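Local coordinates for topoisomerase IV subunit A (Escherichia coli, PDB 1ZVT), which forms with its partner subunit a type IIA topoisomerase that decatenates and relaxes DNA, this C-terminal domain probably binding DNA and shaping substrate choice, at residues A[49-52]-A[56-59]; A[61-66]-A[75-80]; A[180-183]-A[187-190]; A[157-162]-A[173-178]. All blocks are in the same frame, centred on the assembly; numbering follows the deposited sequence.

Contact 1. Residues A[49-52]-A[56-59]; sequences FVDS and SYAI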
loop_
_atom_site.group_PDB
_atom_site.type_symbol
_atom_site.label_atom_id
_atom_site.label_comp_id
_atom_site.label_asym_id
_atom_site.label_seq_id
_atom_site.Cartn_x
_atom_site.Cartn_y
_atom_site.Cartn_z
ATOM N N PHE A 49 10.117 4.072 -2.220
ATOM C CA PHE A 49 9.475 3.206 -3.194
ATOM C C PHE A 49 9.451 1.803 -2.619
ATOM O O PHE A 49 10.416 1.350 -1.978
ATOM C CB PHE A 49 10.246 3.227 -4.524
ATOM C CG PHE A 49 10.306 4.594 -5.132
ATOM C CD1 PHE A 49 11.373 5.445 -4.860
ATOM C CD2 PHE A 49 9.251 5.053 -5.925
ATOM C CE1 PHE A 49 11.404 6.753 -5.388
ATOM C CE2 PHE A 49 9.274 6.367 -6.450
ATOM C CZ PHE A 49 10.361 7.203 -6.174
ATOM N N VAL A 50 8.349 1.102 -2.852
ATOM C CA VAL A 50 8.284 -0.316 -2.497
ATOM C C VAL A 50 8.097 -1.143 -3.783
ATOM O O VAL A 50 7.196 -0.841 -4.593
ATOM C CB VAL A 50 7.139 -0.583 -1.508
ATOM C CG1 VAL A 50 7.125 -2.062 -1.155
ATOM C CG2 VAL A 50 7.323 0.264 -0.222
ATOM N N ASP A 51 8.940 -2.153 -3.976
ATOM C CA ASP A 51 8.817 -3.004 -5.184
ATOM C C ASP A 51 7.932 -4.223 -4.977
ATOM O O ASP A 51 7.468 -4.496 -3.856
ATOM C CB ASP A 51 10.197 -3.352 -5.814
ATOM C CG ASP A 51 10.957 -4.464 -5.080
ATOM O OD1 ASP A 51 10.365 -5.236 -4.309
ATOM O OD2 ASP A 51 12.176 -4.579 -5.315
ATOM N N SER A 52 7.676 -4.934 -6.083
ATOM C CA SER A 52 6.749 -6.064 -6.087
ATOM C C SER A 52 7.226 -7.269 -5.273
ATOM O O SER A 52 6.441 -8.204 -5.044
ATOM C CB SER A 52 6.479 -6.490 -7.536
ATOM O OG SER A 52 7.694 -6.728 -8.188
ATOM N N SER A 56 12.082 -2.127 0.005
ATOM C CA SER A 56 11.890 -0.667 0.013
ATOM C C SER A 56 13.208 0.079 -0.254
ATOM O O SER A 56 14.292 -0.422 0.049
ATOM C CB SER A 56 11.259 -0.166 1.320
ATOM O OG SER A 56 12.129 -0.369 2.423
ATOM N N TYR A 57 13.088 1.283 -0.817
ATOM C CA TYR A 57 14.225 2.052 -1.277
ATOM C C TYR A 57 13.931 3.506 -1.002
ATOM O O TYR A 57 12.791 3.935 -1.187
ATOM C CB TYR A 57 14.397 1.917 -2.789
ATOM C CG TYR A 57 14.447 0.530 -3.344
ATOM C CD1 TYR A 57 13.273 -0.189 -3.579
ATOM C CD2 TYR A 57 15.667 -0.048 -3.712
ATOM C CE1 TYR A 57 13.322 -1.473 -4.135
ATOM C CE2 TYR A 57 15.711 -1.332 -4.265
ATOM C CZ TYR A 57 14.537 -2.016 -4.474
ATOM O OH TYR A 57 14.563 -3.288 -4.993
ATOM N N ALA A 58 14.943 4.270 -0.583
ATOM C CA ALA A 58 14.775 5.705 -0.440
ATOM C C ALA A 58 15.662 6.476 -1.416
ATOM O O ALA A 58 16.812 6.083 -1.667
ATOM C CB ALA A 58 15.094 6.137 0.974
ATOM N N ILE A 59 15.131 7.575 -1.940
ATOM C CA ILE A 59 15.873 8.439 -2.868
ATOM C C ILE A 59 15.758 9.881 -2.344
ATOM O O ILE A 59 14.716 10.283 -1.836
ATOM C CB ILE A 59 15.294 8.350 -4.314
ATOM C CG1 ILE A 59 15.552 6.965 -4.938
ATOM C CG2 ILE A 59 15.836 9.477 -5.233
ATOM C CD1 ILE A 59 15.052 6.831 -6.410
#
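Ser56 faces Val50 across the sheet as a non-hydrogen-bonded antiparallel pair, its CB 4.2 Å from CG2 of Val50. Its backbone also leans on the preceding residue of the other strand, with CA of Ser56 3.2 Å from the carbonyl oxygen of Phe49 in a CA-H...O contact. The hydroxyl of Ser56 turns to the carbonyl of Leu115. Tyr57 and Phe49 come next as the hydrogen-bonded pair: Phe49 N to Tyr57 O and Tyr57 N to Phe49 O are both 2.9 Å, the former bond being the straighter. These two strands, 47-51 and 55-59, are a beta hairpin that supplies the inner strands of a four-stranded blade of the beta-pinwheel, with strand 86-90 beyond one of them and strand 123-124 beyond the other. With CG opposite its carbonyl carbon (chi1 -52°), Tyr57 swings its ring back toward Asp51, and the ring edge passes Phe49 O at 3.6 Å from CD1. The phenol then donates to Asp51 OD2 at 2.7 Å, meeting the oxygen on its anti side, 34° out of the carboxylate plane. The other oxygen, OD1, is bonded to Thr53 OG1 and Arg55 N, so this carboxylate ties the hairpin turn to the Tyr57 ring. A phenylalanine here would probably leave Asp51 OD2 without its hydroxyl mate and the carboxylate less firmly fixed in rotation. Two residues on, Ile59 sends CD1 obliquely to CE1 of Phe49, 3.8 Å away, while the Phe49 side chain also touches Val86 and Met89 of strand 86-90.

Contact 2. Residues A[61-66]-A[75-80]; sequences PITLPS and TGKLTL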
loop_
_atom_site.group_PDB
_atom_site.type_symbol
_atom_site.label_atom_id
_atom_site.label_comp_id
_atom_site.label_asym_id
_atom_site.label_seq_id
_atom_site.Cartn_x
_atom_site.Cartn_y
_atom_site.Cartn_z
ATOM N N PRO A 61 15.197 13.625 -3.034
ATOM C CA PRO A 61 14.605 14.392 -4.146
ATOM C C PRO A 61 15.591 15.308 -4.894
ATOM O O PRO A 61 15.382 15.559 -6.079
ATOM C CB PRO A 61 13.516 15.229 -3.463
ATOM C CG PRO A 61 13.147 14.411 -2.238
ATOM C CD PRO A 61 14.457 13.836 -1.767
ATOM N N ILE A 62 16.668 15.751 -4.241
ATOM C CA ILE A 62 17.595 16.682 -4.922
ATOM C C ILE A 62 18.340 16.027 -6.097
ATOM O O ILE A 62 18.919 16.729 -6.962
ATOM C CB ILE A 62 18.569 17.380 -3.940
ATOM C CG1 ILE A 62 19.403 16.368 -3.172
ATOM C CG2 ILE A 62 17.769 18.260 -2.965
ATOM C CD1 ILE A 62 20.642 15.903 -3.854
ATOM N N THR A 63 18.317 14.694 -6.124
ATOM C CA THR A 63 18.989 13.925 -7.175
ATOM C C THR A 63 18.055 13.640 -8.365
ATOM O O THR A 63 18.470 13.014 -9.347
ATOM C CB THR A 63 19.499 12.575 -6.632
ATOM O OG1 THR A 63 18.387 11.745 -6.279
ATOM C CG2 THR A 63 20.405 12.747 -5.419
ATOM N N LEU A 64 16.801 14.083 -8.280
ATOM C CA LEU A 64 15.819 13.791 -9.332
ATOM C C LEU A 64 15.666 14.983 -10.285
ATOM O O LEU A 64 15.852 16.136 -9.863
ATOM C CB LEU A 64 14.461 13.424 -8.713
ATOM C CG LEU A 64 14.443 12.143 -7.885
ATOM C CD1 LEU A 64 13.061 11.938 -7.276
ATOM C CD2 LEU A 64 14.852 10.951 -8.740
ATOM N N PRO A 65 15.308 14.719 -11.559
ATOM C CA PRO A 65 15.087 15.792 -12.533
ATOM C C PRO A 65 13.810 16.585 -12.229
ATOM O O PRO A 65 12.932 16.102 -11.511
ATOM C CB PRO A 65 14.976 15.036 -13.867
ATOM C CG PRO A 65 14.466 13.680 -13.489
ATOM C CD PRO A 65 15.082 13.381 -12.138
ATOM N N SER A 66 13.712 17.798 -12.775
ATOM C CA SER A 66 12.556 18.655 -12.505
ATOM C C SER A 66 11.330 18.298 -13.351
ATOM O O SER A 66 11.362 17.356 -14.137
ATOM C CB SER A 66 12.936 20.122 -12.739
ATOM O OG SER A 66 12.888 20.416 -14.123
ATOM N N THR A 75 15.088 2.396 -12.695
ATOM C CA THR A 75 16.141 1.379 -12.846
ATOM C C THR A 75 17.543 1.983 -12.883
ATOM O O THR A 75 18.521 1.269 -12.635
ATOM C CB THR A 75 15.929 0.512 -14.090
ATOM O OG1 THR A 75 15.761 1.365 -15.223
ATOM C CG2 THR A 75 14.698 -0.382 -13.931
ATOM N N GLY A 76 17.651 3.282 -13.186
ATOM C CA GLY A 76 18.939 3.988 -13.148
ATOM C C GLY A 76 19.349 4.390 -11.738
ATOM O O GLY A 76 20.484 4.840 -11.514
ATOM N N LYS A 77 18.430 4.238 -10.785
ATOM C CA LYS A 77 18.677 4.671 -9.421
ATOM C C LYS A 77 18.586 3.538 -8.417
ATOM O O LYS A 77 19.172 3.633 -7.346
ATOM C CB LYS A 77 17.728 5.819 -9.000
ATOM C CG LYS A 77 18.211 7.215 -9.446
ATOM C CD LYS A 77 18.169 8.251 -8.320
ATOM C CE LYS A 77 18.643 9.637 -8.780
ATOM N NZ LYS A 77 19.611 9.669 -9.943
ATOM N N LEU A 78 17.849 2.482 -8.769
ATOM C CA LEU A 78 17.584 1.355 -7.851
ATOM C C LEU A 78 17.947 0.051 -8.492
ATOM O O LEU A 78 17.753 -0.125 -9.703
ATOM C CB LEU A 78 16.089 1.293 -7.492
ATOM C CG LEU A 78 15.385 2.587 -7.097
ATOM C CD1 LEU A 78 13.871 2.302 -6.868
ATOM C CD2 LEU A 78 16.035 3.179 -5.844
ATOM N N THR A 79 18.451 -0.869 -7.668
ATOM C CA THR A 79 18.799 -2.216 -8.121
ATOM C C THR A 79 17.606 -3.097 -7.827
ATOM O O THR A 79 17.438 -3.570 -6.700
ATOM C CB THR A 79 19.992 -2.774 -7.365
ATOM O OG1 THR A 79 21.096 -1.870 -7.485
ATOM C CG2 THR A 79 20.380 -4.143 -7.940
ATOM N N LEU A 80 16.748 -3.266 -8.823
ATOM C CA LEU A 80 15.551 -4.079 -8.655
ATOM C C LEU A 80 15.852 -5.546 -8.925
ATOM O O LEU A 80 16.663 -5.856 -9.808
ATOM C CB LEU A 80 14.439 -3.574 -9.574
ATOM C CG LEU A 80 13.997 -2.113 -9.400
ATOM C CD1 LEU A 80 12.943 -1.731 -10.431
ATOM C CD2 LEU A 80 13.483 -1.848 -7.991
#
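Lys77 leaves its backbone with CG trans to C (chi1 -83°), then bends at chi2 (-132°) and again at chi4 (-27°), and these turns carry CE up against Thr63 with NZ folded round beside it. Thr63 meets it with its hydroxyl oxygen, OG1, 3.3 Å from Lys77 CE. The same methylene is 3.4 Å from the carbonyl oxygen O of Thr63, and Lys77 CE also lies 4.0 Å from CD2 of Leu64. The side chains of Thr63 and Lys77 cross at a slant. Thr63 closes a short 3-10 turn, in which Leu64 N bonds Pro61 O at 3.0 Å, and its OG1 is bonded to the carbonyl of Asp60. Leu64 also packs on Val14 and Ser16 of strand 13-18 and on Ile59. The two loops flank strand 72-73, which pairs with strand 13-18 in one blade of the pinwheel, while strand 55-59 belongs to the next; the contact thus sits on the surface beside the seam between them. The charge of Lys77 goes to Glu72 in a salt bridge, and NZ stays a long 3.6 Å from Thr63 O. What touches Thr63 is therefore a methylene next to an ammonium, probably slightly positive, and its closeness to two oxygens would probably add a weak electrostatic attraction to the van der Waals packing.

Contact 3. Residues A[180-183]-A[187-190]; sequences SAEA and EDGL
Glu182 and Glu187 are joined by one backbone hydrogen bond, Glu187 N to Glu182 O at 3.0 Å. A CA-H...O contact runs beside it, from Ala183 CA to Asp188 O at 3.5 Å. Among the side chains, CG of Glu182 lies 3.6 Å from CB of Glu187, the two chains crossing at about a right angle. The extended Glu182 swings CG away from its backbone N (chi1 -160°), which brings its carboxylate carbon CD over the Asp188 methylene, 3.7 Å from CB. Like charges come close here, Glu182 OE1 and Asp188 OD2 standing 4.0 Å apart, and a water that donates to both probably eases their repulsion. A second water likewise bridges Ala183 O and Asp188 O. The other oxygen of Asp188, OD1, is bonded to Ala153 N and weakly to Gly189 N, and Glu187 has a salt bridge to Arg185. An alanine in place of Glu182 would probably leave the first water with Asp188 alone of the pair and uncover CB of Glu187. The bond from Glu187 N to Glu182 O closes helix 180-184 with the 6→1 spacing, as in a Schellman motif, ahead of strand 190-196, an outer strand of a pinwheel blade.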
loop_
_atom_site.group_PDB
_atom_site.type_symbol
_atom_site.label_atom_id
_atom_site.label_comp_id
_atom_site.label_asym_id
_atom_site.label_seq_id
_atom_site.Cartn_x
_atom_site.Cartn_y
_atom_site.Cartn_z
ATOM N N SER A 180 -2.163 -21.583 4.161
ATOM C CA SER A 180 -0.988 -21.190 3.391
ATOM C C SER A 180 -0.874 -21.885 2.049
ATOM O O SER A 180 -0.434 -21.291 1.060
ATOM C CB SER A 180 0.283 -21.355 4.213
ATOM O OG SER A 180 0.449 -22.702 4.600
ATOM N N ALA A 181 -1.209 -23.172 2.017
ATOM C CA ALA A 181 -1.160 -23.894 0.749
ATOM C C ALA A 181 -2.191 -23.347 -0.246
ATOM O O ALA A 181 -1.921 -23.219 -1.449
ATOM C CB ALA A 181 -1.361 -25.396 0.993
ATOM N N GLU A 182 -3.370 -22.987 0.255
ATOM C CA GLU A 182 -4.398 -22.386 -0.581
ATOM C C GLU A 182 -3.943 -21.015 -1.152
ATOM O O GLU A 182 -4.129 -20.714 -2.337
ATOM C CB GLU A 182 -5.673 -22.244 0.251
ATOM C CG GLU A 182 -6.937 -22.084 -0.539
ATOM C CD GLU A 182 -8.151 -21.795 0.338
ATOM O OE1 GLU A 182 -7.990 -21.437 1.532
ATOM O OE2 GLU A 182 -9.265 -21.893 -0.177
ATOM N N ALA A 183 -3.307 -20.206 -0.306
ATOM C CA ALA A 183 -2.789 -18.915 -0.735
ATOM C C ALA A 183 -1.688 -19.096 -1.776
ATOM O O ALA A 183 -1.653 -18.375 -2.759
ATOM C CB ALA A 183 -2.270 -18.134 0.450
ATOM N N GLU A 187 -5.693 -19.653 -4.621
ATOM C CA GLU A 187 -7.099 -20.022 -4.438
ATOM C C GLU A 187 -7.829 -19.187 -3.383
ATOM O O GLU A 187 -9.071 -19.187 -3.308
ATOM C CB GLU A 187 -7.217 -21.509 -4.113
ATOM C CG GLU A 187 -6.746 -22.398 -5.243
ATOM C CD GLU A 187 -6.550 -23.841 -4.816
ATOM O OE1 GLU A 187 -6.595 -24.141 -3.599
ATOM O OE2 GLU A 187 -6.321 -24.682 -5.701
ATOM N N ASP A 188 -7.049 -18.461 -2.584
ATOM C CA ASP A 188 -7.581 -17.482 -1.670
ATOM C C ASP A 188 -6.454 -16.522 -1.351
ATOM O O ASP A 188 -5.313 -16.750 -1.734
ATOM C CB ASP A 188 -8.106 -18.133 -0.396
ATOM C CG ASP A 188 -9.098 -17.254 0.367
ATOM O OD1 ASP A 188 -9.374 -16.084 -0.037
ATOM O OD2 ASP A 188 -9.650 -17.768 1.358
ATOM N N GLY A 189 -6.767 -15.447 -0.640
ATOM C CA GLY A 189 -5.740 -14.439 -0.383
ATOM C C GLY A 189 -6.415 -13.197 0.155
ATOM O O GLY A 189 -7.653 -13.114 0.170
ATOM N N LEU A 190 -5.603 -12.259 0.638
ATOM C CA LEU A 190 -6.136 -11.013 1.156
ATOM C C LEU A 190 -6.338 -10.082 -0.059
ATOM O O LEU A 190 -5.358 -9.718 -0.735
ATOM C CB LEU A 190 -5.165 -10.465 2.221
ATOM C CG LEU A 190 -5.406 -9.118 2.875
ATOM C CD1 LEU A 190 -6.779 -9.101 3.561
ATOM C CD2 LEU A 190 -4.264 -8.813 3.850
HETATM O O HOH W 1 -9.870 -20.037 2.711
HETATM O O HOH W 2 -2.916 -15.812 -2.642
#

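Contact 4. Residues A[157-162]-A[173-178]; sequences LMFPVS and NKIINI
Phe159 sets the edge of its ring against the backbone of Ile175, with CE2 3.4 Å from the carbonyl oxygen O of Ile175, which lies near the ring plane. This is a join between blades of the beta-pinwheel: strand 155-160 is an inner strand of one four-stranded sheet, whereas strand 173-174, just ahead of Ile175, is the outer strand of another, paired with strand 106-111. Phe159 takes the position with CG between its backbone N and carbonyl carbon (chi1 59°), which stands the ring up from the strand toward the loop. There CZ meets CG2 of Ile175 at 4.1 Å, the two side chains crossing at about a right angle. Leu147 of strand 146-151 touches both of them. Leu157, two residues before Phe159, points to the same side and places CD2 at the ring edge, in its plane; CD2 of Leu157 is also 3.6 Å from Ile175 O. The carbonyl oxygen thus faces an aromatic C-H edge, probably faintly positive, together with a methyl. Ile176 adds to this buried patch. Extended through chi1 (-179°) and chi2 (165°), it carries its CD1 to 3.9 Å from CB of Leu157.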
loop_
_atom_site.group_PDB
_atom_site.type_symbol
_atom_site.label_atom_id
_atom_site.label_comp_id
_atom_site.label_asym_id
_atom_site.label_seq_id
_atom_site.Cartn_x
_atom_site.Cartn_y
_atom_site.Cartn_z
ATOM N N LEU A 157 -12.976 -9.424 8.170
ATOM C CA LEU A 157 -12.602 -9.371 9.589
ATOM C C LEU A 157 -12.192 -7.962 9.932
ATOM O O LEU A 157 -11.439 -7.354 9.181
ATOM C CB LEU A 157 -11.412 -10.302 9.869
ATOM C CG LEU A 157 -10.924 -10.390 11.329
ATOM C CD1 LEU A 157 -11.951 -11.046 12.232
ATOM C CD2 LEU A 157 -9.612 -11.152 11.434
ATOM N N MET A 158 -12.664 -7.456 11.067
ATOM C CA MET A 158 -12.278 -6.108 11.522
ATOM C C MET A 158 -11.767 -6.190 12.965
ATOM O O MET A 158 -12.380 -6.855 13.800
ATOM C CB MET A 158 -13.455 -5.124 11.467
ATOM C CG MET A 158 -13.038 -3.686 11.748
ATOM S SD MET A 158 -14.367 -2.533 11.349
ATOM C CE MET A 158 -15.468 -2.700 12.733
ATOM N N PHE A 159 -10.664 -5.504 13.260
ATOM C CA PHE A 159 -10.172 -5.396 14.643
ATOM C C PHE A 159 -9.307 -4.141 14.746
ATOM O O PHE A 159 -8.850 -3.631 13.720
ATOM C CB PHE A 159 -9.379 -6.653 15.066
ATOM C CG PHE A 159 -8.177 -6.946 14.198
ATOM C CD1 PHE A 159 -6.967 -6.271 14.393
ATOM C CD2 PHE A 159 -8.246 -7.931 13.214
ATOM C CE1 PHE A 159 -5.855 -6.552 13.584
ATOM C CE2 PHE A 159 -7.149 -8.208 12.399
ATOM C CZ PHE A 159 -5.949 -7.520 12.596
ATOM N N PRO A 160 -9.098 -3.626 15.969
ATOM C CA PRO A 160 -8.318 -2.382 16.090
ATOM C C PRO A 160 -6.904 -2.571 15.548
ATOM O O PRO A 160 -6.263 -3.577 15.835
ATOM C CB PRO A 160 -8.293 -2.141 17.602
ATOM C CG PRO A 160 -9.518 -2.848 18.115
ATOM C CD PRO A 160 -9.545 -4.107 17.289
ATOM N N VAL A 161 -6.416 -1.618 14.749
ATOM C CA VAL A 161 -5.090 -1.789 14.143
ATOM C C VAL A 161 -3.956 -1.902 15.203
ATOM O O VAL A 161 -2.922 -2.510 14.928
ATOM C CB VAL A 161 -4.803 -0.705 13.052
ATOM C CG1 VAL A 161 -4.562 0.631 13.693
ATOM C CG2 VAL A 161 -3.620 -1.118 12.139
ATOM N N SER A 162 -4.179 -1.337 16.399
ATOM C CA SER A 162 -3.250 -1.498 17.542
ATOM C C SER A 162 -3.017 -2.953 17.943
ATOM O O SER A 162 -2.028 -3.251 18.605
ATOM C CB SER A 162 -3.740 -0.702 18.759
ATOM O OG SER A 162 -5.072 -1.055 19.095
ATOM N N ASN A 173 2.997 -10.824 11.347
ATOM C CA ASN A 173 2.146 -11.752 12.080
ATOM C C ASN A 173 0.807 -11.863 11.354
ATOM O O ASN A 173 0.478 -11.016 10.524
ATOM C CB ASN A 173 1.941 -11.232 13.495
ATOM C CG ASN A 173 3.225 -11.240 14.304
ATOM O OD1 ASN A 173 3.764 -12.306 14.603
ATOM N ND2 ASN A 173 3.731 -10.061 14.637
ATOM N N LYS A 174 0.044 -12.911 11.655
ATOM C CA LYS A 174 -1.218 -13.152 10.976
ATOM C C LYS A 174 -2.235 -12.040 11.247
ATOM O O LYS A 174 -2.521 -11.688 12.407
ATOM C CB LYS A 174 -1.796 -14.510 11.414
ATOM C CG LYS A 174 -2.960 -14.973 10.551
ATOM C CD LYS A 174 -3.415 -16.389 10.931
ATOM C CE LYS A 174 -2.363 -17.426 10.552
ATOM N NZ LYS A 174 -2.727 -18.789 11.072
ATOM N N ILE A 175 -2.783 -11.498 10.160
ATOM C CA ILE A 175 -3.889 -10.541 10.190
ATOM C C ILE A 175 -5.212 -11.307 10.122
ATOM O O ILE A 175 -6.090 -11.129 10.957
ATOM C CB ILE A 175 -3.766 -9.567 8.989
ATOM C CG1 ILE A 175 -2.551 -8.659 9.207
ATOM C CG2 ILE A 175 -5.059 -8.751 8.770
ATOM C CD1 ILE A 175 -2.128 -7.871 7.956
ATOM N N ILE A 176 -5.329 -12.171 9.115
ATOM C CA ILE A 176 -6.526 -12.959 8.890
ATOM C C ILE A 176 -6.086 -14.354 8.454
ATOM O O ILE A 176 -5.093 -14.495 7.739
ATOM C CB ILE A 176 -7.445 -12.253 7.839
ATOM C CG1 ILE A 176 -8.736 -13.039 7.598
ATOM C CG2 ILE A 176 -6.704 -12.046 6.518
ATOM C CD1 ILE A 176 -9.825 -12.247 6.872
ATOM N N ASN A 177 -6.787 -15.391 8.901
ATOM C CA ASN A 177 -6.342 -16.748 8.581
ATOM C C ASN A 177 -6.714 -17.163 7.174
ATOM O O ASN A 177 -7.887 -17.263 6.838
ATOM C CB ASN A 177 -6.903 -17.772 9.556
ATOM C CG ASN A 177 -6.294 -19.146 9.336
ATOM O OD1 ASN A 177 -6.998 -20.115 9.027
ATOM N ND2 ASN A 177 -4.984 -19.233 9.484
ATOM N N ILE A 178 -5.698 -17.354 6.353
ATOM C CA ILE A 178 -5.854 -17.919 5.016
ATOM C C ILE A 178 -4.872 -19.101 4.968
ATOM O O ILE A 178 -3.671 -18.921 5.171
ATOM C CB ILE A 178 -5.517 -16.881 3.939
ATOM C CG1 ILE A 178 -6.392 -15.616 4.154
ATOM C CG2 ILE A 178 -5.730 -17.471 2.525
ATOM C CD1 ILE A 178 -6.059 -14.477 3.254
#

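Overall arrangement
Contacts 1 and 4 are buried, contact 2 lies on the surface and contact 3 is partly buried. Contact 1 alone pairs hairpin strands, by backbone bonds and a phenol-carboxylate bond; contact 4 joins a strand to a loop through apolar side chains and a backbone carbonyl at a ring edge. In contact 2 a lysine methylene carries the touch, in contact 3 carboxylates and waters. Strand 55-59 of contact 1 leads into a loop of contact 2, and Tyr57 and Ile59 pack on Leu78; strand 173-174 of contact 4 is followed by helix 180-184 of contact 3, and Ile178 covers Ala183 and Asp188. Contacts 1 and 4, centres about 25 Å apart, lie on opposite sides of the chain's centre.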